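PDB 5NM7: peptidoglycan-binding domain 1 from Burkholderia, which is a modular phage endolysin that probably binds bacterial peptidoglycan through one domain and cleaves it with a lysozyme-like N-acetylmuramidase domain. Local coordinates for residues R119-R124 and L173-W178; G185-A190 and V215-A220. One frame throughout, in Å; residues are numbered along the deposited sequence.

Interaction 1: residues R119-R124 and L173-W178; sequences RHIMYR and LEATSW
Ala175 presses its methyl group against the first turns of the helix that starts at Arg119. The methyl is the centre of the contact and the tight part of it. CB of Ala175 lies 3.4 Å from the backbone N of Met122 and 3.6 Å from CA of Met122, so it meets main chain as much as side chain. The CA atoms of Met122 and Ala175 are only 4.9 Å apart. Ala175 is the first residue to leave helical geometry after Leu173 and Glu174. Its CB is directed toward the helix.

Ile121 and Met122 meet Ala175 from two directions. The CG2 branch of Ile121 sits 3.7 Å from CA of Ala175. CG2 is anti to the backbone N, which sets it beside the turn, while the longer CG1 branch leads away. Met122 offers only CB, 3.9 Å from CB of Ala175. Its chain bends at chi2 (67°), and the side chain also packs on Tyr117 and Ala164.

The contact is looser on its partly exposed side, where CG2 of Ile121 comes no nearer than 4.2 Å to O of Glu174. The carboxylate of Glu174 binds Gln125 and Trp188 instead.

Behind the methyl, the turn is tied by O of Leu173. It accepts from N of Thr176 and from NE1 of Trp178, the latter bond nearly straight at 171° and in the indole plane. The arrangement is a helix-to-strand turn packed on a neighbouring helix, leading into the middle strand of the small three-stranded antiparallel sheet of the lysozyme-like domain.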
loop_
_atom_site.group_PDB
_atom_site.type_symbol
_atom_site.label_atom_id
_atom_site.label_comp_id
_atom_site.label_asym_id
_atom_site.label_seq_id
_atom_site.Cartn_x
_atom_site.Cartn_y
_atom_site.Cartn_z
ATOM N N ARG A 119 -4.663 -4.710 19.473
ATOM C CA ARG A 119 -4.653 -4.980 20.906
ATOM C C ARG A 119 -4.532 -6.452 21.248
ATOM O O ARG A 119 -3.980 -6.799 22.299
ATOM C CB ARG A 119 -5.896 -4.411 21.568
ATOM C CG ARG A 119 -7.192 -5.034 21.121
ATOM C CD ARG A 119 -8.341 -4.380 21.823
ATOM N NE ARG A 119 -9.595 -5.005 21.474
ATOM C CZ ARG A 119 -10.798 -4.486 21.702
ATOM N NH1 ARG A 119 -10.934 -3.315 22.340
ATOM N NH2 ARG A 119 -11.868 -5.137 21.273
ATOM N N HIS A 120 -5.063 -7.304 20.366
ATOM C CA HIS A 120 -4.914 -8.767 20.559
ATOM C C HIS A 120 -3.502 -9.268 20.290
ATOM O O HIS A 120 -3.058 -10.230 20.925
ATOM C CB HIS A 120 -5.994 -9.526 19.786
ATOM C CG HIS A 120 -5.768 -9.587 18.323
ATOM N ND1 HIS A 120 -5.912 -8.490 17.496
ATOM C CD2 HIS A 120 -5.405 -10.617 17.521
ATOM C CE1 HIS A 120 -5.624 -8.843 16.253
ATOM N NE2 HIS A 120 -5.350 -10.137 16.240
ATOM N N ILE A 121 -2.765 -8.610 19.397
ATOM C CA ILE A 121 -1.368 -8.904 19.220
ATOM C C ILE A 121 -0.543 -8.322 20.370
ATOM O O ILE A 121 0.466 -8.918 20.782
ATOM C CB ILE A 121 -0.832 -8.398 17.854
ATOM C CG1 ILE A 121 -1.655 -8.984 16.692
ATOM C CG2 ILE A 121 0.631 -8.740 17.675
ATOM C CD1 ILE A 121 -1.701 -10.506 16.648
ATOM N N MET A 122 -0.916 -7.138 20.870
ATOM C CA MET A 122 -0.231 -6.595 22.055
ATOM C C MET A 122 -0.328 -7.599 23.212
ATOM O O MET A 122 0.690 -7.927 23.830
ATOM C CB MET A 122 -0.834 -5.272 22.508
ATOM C CG MET A 122 -0.079 -4.629 23.681
ATOM S SD MET A 122 1.549 -4.084 23.232
ATOM C CE MET A 122 1.915 -2.949 24.579
ATOM N N TYR A 123 -1.538 -8.072 23.466
ATOM C CA TYR A 123 -1.792 -9.122 24.452
ATOM C C TYR A 123 -0.798 -10.286 24.283
ATOM O O TYR A 123 -0.120 -10.710 25.233
ATOM C CB TYR A 123 -3.233 -9.622 24.315
ATOM C CG TYR A 123 -3.589 -10.702 25.309
ATOM C CD1 TYR A 123 -3.758 -10.403 26.671
ATOM C CD2 TYR A 123 -3.730 -12.030 24.904
ATOM C CE1 TYR A 123 -4.075 -11.390 27.599
ATOM C CE2 TYR A 123 -4.050 -13.023 25.824
ATOM C CZ TYR A 123 -4.221 -12.698 27.163
ATOM O OH TYR A 123 -4.538 -13.680 28.075
ATOM N N ARG A 124 -0.673 -10.741 23.045
ATOM C CA ARG A 124 0.203 -11.843 22.698
ATOM C C ARG A 124 1.692 -11.537 22.949
ATOM O O ARG A 124 2.428 -12.383 23.475
ATOM C CB ARG A 124 -0.023 -12.177 21.221
ATOM C CG ARG A 124 0.171 -13.609 20.823
ATOM C CD ARG A 124 -0.240 -13.807 19.358
ATOM N NE ARG A 124 0.645 -14.832 18.828
ATOM C CZ ARG A 124 0.514 -16.148 19.027
ATOM N NH1 ARG A 124 -0.529 -16.656 19.681
ATOM N NH2 ARG A 124 1.432 -16.972 18.528
ATOM N N LEU A 173 4.998 -1.521 19.254
ATOM C CA LEU A 173 5.415 -1.377 17.842
ATOM C C LEU A 173 5.253 -2.698 17.118
ATOM O O LEU A 173 4.807 -2.729 15.975
ATOM C CB LEU A 173 6.834 -0.886 17.730
ATOM C CG LEU A 173 7.143 0.494 18.374
ATOM C CD1 LEU A 173 8.631 0.773 18.313
ATOM C CD2 LEU A 173 6.365 1.646 17.765
ATOM N N GLU A 174 5.600 -3.786 17.800
ATOM C CA GLU A 174 5.365 -5.147 17.263
ATOM C C GLU A 174 3.892 -5.482 16.989
ATOM O O GLU A 174 3.585 -6.219 16.037
ATOM C CB GLU A 174 6.005 -6.190 18.211
ATOM C CG GLU A 174 7.519 -6.167 18.164
ATOM C CD GLU A 174 8.150 -7.188 19.115
ATOM O OE1 GLU A 174 7.440 -7.694 19.995
ATOM O OE2 GLU A 174 9.331 -7.476 18.921
ATOM N N ALA A 175 2.977 -4.923 17.791
ATOM C CA ALA A 175 1.559 -5.117 17.692
ATOM C C ALA A 175 0.887 -4.084 16.770
ATOM O O ALA A 175 -0.351 -3.970 16.786
ATOM C CB ALA A 175 0.935 -4.997 19.058
ATOM N N THR A 176 1.666 -3.387 15.963
ATOM C CA THR A 176 1.115 -2.389 15.059
ATOM C C THR A 176 1.489 -2.760 13.626
ATOM O O THR A 176 2.588 -3.252 13.389
ATOM C CB THR A 176 1.646 -1.006 15.439
ATOM O OG1 THR A 176 1.223 -0.736 16.773
ATOM C CG2 THR A 176 1.089 0.076 14.514
ATOM N N SER A 177 0.574 -2.520 12.691
ATOM C CA SER A 177 0.905 -2.633 11.253
ATOM C C SER A 177 1.316 -1.319 10.651
ATOM O O SER A 177 0.712 -0.278 10.956
ATOM C CB SER A 177 -0.279 -3.215 10.480
ATOM O OG SER A 177 -1.481 -2.515 10.757
ATOM N N TRP A 178 2.277 -1.339 9.738
ATOM C CA TRP A 178 2.942 -0.123 9.274
ATOM C C TRP A 178 2.943 0.034 7.798
ATOM O O TRP A 178 3.229 -0.902 7.062
ATOM C CB TRP A 178 4.401 -0.156 9.721
ATOM C CG TRP A 178 4.499 -0.162 11.195
ATOM C CD1 TRP A 178 4.450 -1.242 12.035
ATOM C CD2 TRP A 178 4.627 0.976 12.025
ATOM N NE1 TRP A 178 4.513 -0.848 13.322
ATOM C CE2 TRP A 178 4.608 0.518 13.355
ATOM C CE3 TRP A 178 4.719 2.345 11.769
ATOM C CZ2 TRP A 178 4.732 1.370 14.439
ATOM C CZ3 TRP A 178 4.822 3.189 12.845
ATOM C CH2 TRP A 178 4.814 2.708 14.158
#

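Interaction 2: residues G185-A190 and V215-A220; sequences GFHWKA and VRFVLA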
loop_
_atom_site.group_PDB
_atom_site.type_symbol
_atom_site.label_atom_id
_atom_site.label_comp_id
_atom_site.label_asym_id
_atom_site.label_seq_id
_atom_site.Cartn_x
_atom_site.Cartn_y
_atom_site.Cartn_z
ATOM N N GLY A 185 4.655 -5.143 12.836
ATOM C CA GLY A 185 5.945 -4.902 13.398
ATOM C C GLY A 185 6.626 -6.170 13.961
ATOM O O GLY A 185 7.846 -6.249 13.926
ATOM N N PHE A 186 5.841 -7.141 14.418
ATOM C CA PHE A 186 6.436 -8.355 14.987
ATOM C C PHE A 186 7.224 -9.194 13.975
ATOM O O PHE A 186 8.003 -10.097 14.381
ATOM C CB PHE A 186 5.416 -9.200 15.724
ATOM C CG PHE A 186 4.363 -9.852 14.867
ATOM C CD1 PHE A 186 4.665 -10.942 14.048
ATOM C CD2 PHE A 186 3.054 -9.418 14.916
ATOM C CE1 PHE A 186 3.673 -11.540 13.276
ATOM C CE2 PHE A 186 2.061 -10.007 14.159
ATOM C CZ PHE A 186 2.368 -11.071 13.337
ATOM N N HIS A 187 7.073 -8.906 12.696
ATOM C CA HIS A 187 7.904 -9.536 11.665
ATOM C C HIS A 187 9.327 -8.998 11.574
ATOM O O HIS A 187 10.100 -9.486 10.765
ATOM C CB HIS A 187 7.199 -9.468 10.287
ATOM C CG HIS A 187 6.002 -10.348 10.183
ATOM N ND1 HIS A 187 6.092 -11.719 10.026
ATOM C CD2 HIS A 187 4.686 -10.061 10.236
ATOM C CE1 HIS A 187 4.881 -12.236 10.002
ATOM N NE2 HIS A 187 4.005 -11.251 10.113
ATOM N N TRP A 188 9.685 -7.941 12.330
ATOM C CA TRP A 188 10.987 -7.259 12.121
ATOM C C TRP A 188 12.179 -8.224 12.092
ATOM O O TRP A 188 13.064 -8.109 11.246
ATOM C CB TRP A 188 11.211 -6.164 13.145
ATOM C CG TRP A 188 11.404 -6.666 14.513
ATOM C CD1 TRP A 188 10.487 -6.748 15.489
ATOM C CD2 TRP A 188 12.651 -7.105 15.098
ATOM N NE1 TRP A 188 11.056 -7.246 16.643
ATOM C CE2 TRP A 188 12.387 -7.471 16.412
ATOM C CE3 TRP A 188 13.960 -7.239 14.604
ATOM C CZ2 TRP A 188 13.389 -7.976 17.277
ATOM C CZ3 TRP A 188 14.941 -7.802 15.439
ATOM C CH2 TRP A 188 14.643 -8.124 16.774
ATOM N N LYS A 189 12.153 -9.203 12.996
ATOM C CA LYS A 189 13.251 -10.159 13.134
ATOM C C LYS A 189 13.302 -11.134 11.964
ATOM O O LYS A 189 14.351 -11.282 11.334
ATOM C CB LYS A 189 13.166 -10.908 14.452
ATOM C CG LYS A 189 14.497 -11.567 14.824
ATOM C CD LYS A 189 14.416 -12.259 16.173
ATOM C CE LYS A 189 15.774 -12.822 16.540
ATOM N NZ LYS A 189 15.773 -13.431 17.886
ATOM N N ALA A 190 12.169 -11.737 11.664
ATOM C CA ALA A 190 12.002 -12.614 10.497
ATOM C C ALA A 190 12.413 -11.963 9.203
ATOM O O ALA A 190 12.875 -12.653 8.292
ATOM C CB ALA A 190 10.567 -13.094 10.383
ATOM N N VAL A 215 8.184 -6.670 0.390
ATOM C CA VAL A 215 9.050 -7.590 -0.374
ATOM C C VAL A 215 9.664 -8.617 0.575
ATOM O O VAL A 215 9.620 -9.836 0.318
ATOM C CB VAL A 215 10.132 -6.818 -1.128
ATOM C CG1 VAL A 215 11.225 -7.725 -1.648
ATOM C CG2 VAL A 215 9.494 -6.048 -2.278
ATOM N N ARG A 216 10.240 -8.138 1.673
ATOM C CA ARG A 216 10.836 -9.077 2.649
ATOM C C ARG A 216 9.813 -10.035 3.228
ATOM O O ARG A 216 10.131 -11.214 3.445
ATOM C CB ARG A 216 11.575 -8.335 3.745
ATOM C CG ARG A 216 12.762 -7.514 3.236
ATOM C CD ARG A 216 13.334 -6.735 4.405
ATOM N NE ARG A 216 14.442 -5.864 4.022
ATOM C CZ ARG A 216 15.355 -5.378 4.879
ATOM N NH1 ARG A 216 15.324 -5.702 6.164
ATOM N NH2 ARG A 216 16.318 -4.563 4.424
ATOM N N PHE A 217 8.606 -9.538 3.502
ATOM C CA PHE A 217 7.518 -10.314 4.062
ATOM C C PHE A 217 7.160 -11.464 3.147
ATOM O O PHE A 217 7.030 -12.613 3.596
ATOM C CB PHE A 217 6.307 -9.437 4.289
ATOM C CG PHE A 217 5.126 -10.150 4.845
ATOM C CD1 PHE A 217 4.065 -10.466 4.024
ATOM C CD2 PHE A 217 5.027 -10.457 6.198
ATOM C CE1 PHE A 217 2.963 -11.095 4.553
ATOM C CE2 PHE A 217 3.928 -11.097 6.734
ATOM C CZ PHE A 217 2.873 -11.426 5.891
ATOM N N VAL A 218 7.069 -11.153 1.868
ATOM C CA VAL A 218 6.739 -12.170 0.865
ATOM C C VAL A 218 7.896 -13.158 0.719
ATOM O O VAL A 218 7.666 -14.377 0.669
ATOM C CB VAL A 218 6.339 -11.560 -0.465
ATOM C CG1 VAL A 218 6.056 -12.639 -1.490
ATOM C CG2 VAL A 218 5.067 -10.720 -0.282
ATOM N N LEU A 219 9.116 -12.646 0.667
ATOM C CA LEU A 219 10.300 -13.505 0.581
ATOM C C LEU A 219 10.398 -14.483 1.744
ATOM O O LEU A 219 10.920 -15.601 1.571
ATOM C CB LEU A 219 11.577 -12.689 0.448
ATOM C CG LEU A 219 11.852 -11.977 -0.875
ATOM C CD1 LEU A 219 13.037 -11.053 -0.802
ATOM C CD2 LEU A 219 12.021 -12.959 -2.025
ATOM N N ALA A 220 9.918 -14.079 2.915
ATOM C CA ALA A 220 9.931 -14.923 4.111
ATOM C C ALA A 220 8.893 -16.037 4.128
ATOM O O ALA A 220 8.980 -16.927 4.978
ATOM C CB ALA A 220 9.777 -14.055 5.353
#
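Phe217 turns the edge of its ring to one face of the His187 imidazole. This is a T-shaped pair: the ring planes stand at 85° and the centroids are 4.9 Å apart. From CB, the Phe217 side chain sets off alongside the facing loop rather than at it. CG is anti to the backbone N (chi1 179°), and this carries the ring nearer to His187. CD2 is the first ring atom to make contact, 4.1 Å from both CG and CD2 of His187. CE2 goes deepest. It lies over the imidazole face, offset toward the rim, 3.4 Å from NE2 and 3.6 Å from CE1 of His187.

The other face of the His187 ring is covered by CE1 of Phe186, so the imidazole is held between two phenylalanine rings. CB of His187 points toward the helix.

Further along, the contact thins out. CB of Ala220 reaches only O of Ala190, at 4.5 Å, and both alanines are exposed.

The contact joins the loop that follows strand 183-184 to the last turns of helix 207-219. Phe217 also packs on Met224 of helix 222-229. Val215 and Leu219 of helix 207-219 touch helix 77-87. In the loop, Trp188 packs on helix 196-205, and Phe186 reaches Ile121 and Gln125 on helix 119-128.

In the fold
Interaction 1 is partly buried, with Met122 and Ala175 at its inner side. Interaction 2 is a surface contact, and none of its touching residues is buried. The first relies on aliphatic groups fitted to a helix backbone; the second relies on one aromatic pair, with little beside it. They share no segment, yet they meet. O of Thr176 and N of Gly185 probably form a hydrogen bond from strand 176-178 to the start of the 185-190 loop. Thus the 185-190 loop connects helix 119-128 and the 173-178 turn with helix 207-219, all within the N-acetylmuramidase region.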